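Local coordinates for putative acetoin utilization protein, acetoin dehydrogenase (Thermus thermophilus, PDB 5AWE) that is of unknown function but pairs CBS domains with an ACT domain, probably senses a small ligand and may take part in acetoin utilization, at residues T48-D51 against L52-M56. Sequence-based numbering, arbitrary orientation.
Sequences TDKD and LKDAM
Asp49 and Lys53 join their side chains by an i to i+4 salt bridge on the short helix 49-53 of a CBS domain, a worked example of how one helical turn is capped and braced. With chi1 at -164°, Asp49 holds CG opposite its own N and beside its carbonyl carbon, aiming the carboxylate along the helix, while the lysine chain bends at chi2 and chi4 and folds back over Asp49 O. NZ of Lys53 thus reaches OD2 of Asp49 at 2.6 Å, on the syn side and 27° out of the carboxylate plane. At the tip of the same lysine, Trp66 of a neighbouring subunit makes a cation-pi contact. Replacing Lys53 with an alanine would probably cost Asp49 this salt-bridge partner and Trp66 its cation, leaving the carboxylate less firmly held. One residue on, Lys50 NZ lies 3.9 Å from Asp54 OD2, a long salt bridge, while Lys50 CE comes nearer to that oxygen, at 3.3 Å. Between them the backbone closes the turn, Asp54 N meeting Lys50 O at 2.7 Å. Leu52 packs on Ile24 and Leu27 of helix 20-30. Thr48, the N-cap, and Asp51 form a capping box: Asp51 N donates to Thr48 OG1 at 3.0 Å, and Thr48 N returns a weak bond to Asp51 OD1 at 3.3 Å.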
loop_
_atom_site.group_PDB
_atom_site.type_symbol
_atom_site.label_atom_id
_atom_site.label_comp_id
_atom_site.label_asym_id
_atom_site.label_seq_id
_atom_site.Cartn_x
_atom_site.Cartn_y
_atom_site.Cartn_z
ATOM N N THR A 48 -1.012 7.224 -19.284
ATOM C CA THR A 48 -2.397 7.001 -18.887
ATOM C C THR A 48 -2.522 6.776 -17.377
ATOM O O THR A 48 -1.528 6.557 -16.678
ATOM C CB THR A 48 -2.991 5.774 -19.576
ATOM O OG1 THR A 48 -2.343 4.598 -19.080
ATOM C CG2 THR A 48 -2.806 5.865 -21.087
ATOM N N ASP A 49 -3.756 6.824 -16.887
ATOM C CA ASP A 49 -4.046 6.519 -15.494
ATOM C C ASP A 49 -3.589 5.095 -15.185
ATOM O O ASP A 49 -3.035 4.834 -14.114
ATOM C CB ASP A 49 -5.549 6.659 -15.234
ATOM C CG ASP A 49 -5.887 6.737 -13.750
ATOM O OD1 ASP A 49 -5.596 7.774 -13.121
ATOM O OD2 ASP A 49 -6.451 5.763 -13.211
ATOM N N LYS A 50 -3.810 4.178 -16.124
ATOM C CA LYS A 50 -3.318 2.812 -15.969
ATOM C C LYS A 50 -1.802 2.762 -15.786
ATOM O O LYS A 50 -1.312 2.233 -14.789
ATOM C CB LYS A 50 -3.703 1.964 -17.179
ATOM C CG LYS A 50 -4.966 1.143 -17.005
ATOM C CD LYS A 50 -4.933 -0.099 -17.893
ATOM C CE LYS A 50 -3.828 -1.058 -17.459
ATOM N NZ LYS A 50 -3.653 -2.194 -18.410
ATOM N N ASP A 51 -1.063 3.302 -16.755
ATOM C CA ASP A 51 0.393 3.410 -16.652
ATOM C C ASP A 51 0.831 3.850 -15.246
ATOM O O ASP A 51 1.722 3.247 -14.647
ATOM C CB ASP A 51 0.935 4.424 -17.673
ATOM C CG ASP A 51 0.832 3.939 -19.113
ATOM O OD1 ASP A 51 1.100 4.756 -20.022
ATOM O OD2 ASP A 51 0.488 2.754 -19.340
ATOM N N LEU A 52 0.206 4.905 -14.729
ATOM C CA LEU A 52 0.564 5.438 -13.422
ATOM C C LEU A 52 0.250 4.454 -12.291
ATOM O O LEU A 52 1.076 4.231 -11.410
ATOM C CB LEU A 52 -0.175 6.755 -13.172
ATOM C CG LEU A 52 0.433 8.092 -13.614
ATOM C CD1 LEU A 52 1.800 7.896 -14.290
ATOM C CD2 LEU A 52 -0.559 8.786 -14.544
ATOM N N LYS A 53 -0.946 3.872 -12.331
ATOM C CA LYS A 53 -1.393 2.915 -11.323
ATOM C C LYS A 53 -0.582 1.618 -11.331
ATOM O O LYS A 53 -0.250 1.089 -10.272
ATOM C CB LYS A 53 -2.871 2.577 -11.541
ATOM C CG LYS A 53 -3.862 3.507 -10.856
ATOM C CD LYS A 53 -3.533 4.973 -11.055
ATOM C CE LYS A 53 -4.604 5.843 -10.419
ATOM N NZ LYS A 53 -5.963 5.290 -10.682
ATOM N N ASP A 54 -0.271 1.107 -12.520
ATOM C CA ASP A 54 0.429 -0.172 -12.641
ATOM C C ASP A 54 1.942 -0.021 -12.536
ATOM O O ASP A 54 2.683 -0.989 -12.719
ATOM C CB ASP A 54 0.086 -0.858 -13.973
ATOM C CG ASP A 54 -1.345 -1.387 -14.018
ATOM O OD1 ASP A 54 -2.089 -1.219 -13.026
ATOM O OD2 ASP A 54 -1.727 -1.971 -15.057
ATOM N N ALA A 55 2.394 1.196 -12.246
ATOM C CA ALA A 55 3.820 1.474 -12.126
ATOM C C ALA A 55 4.478 0.490 -11.168
ATOM O O ALA A 55 3.985 0.274 -10.062
ATOM C CB ALA A 55 4.032 2.898 -11.629
HETATM N N MSE A 56 5.583 -0.112 -11.595
HETATM C CA MSE A 56 6.391 -0.932 -10.697
HETATM C C MSE A 56 7.842 -0.480 -10.674
HETATM O O MSE A 56 8.566 -0.631 -11.662
HETATM C CB MSE A 56 6.312 -2.407 -11.091
HETATM C CG MSE A 56 6.597 -2.707 -12.547
HETATM SE SE MSE A 56 6.054 -4.380 -12.975
HETATM C CE MSE A 56 4.306 -4.285 -12.558
#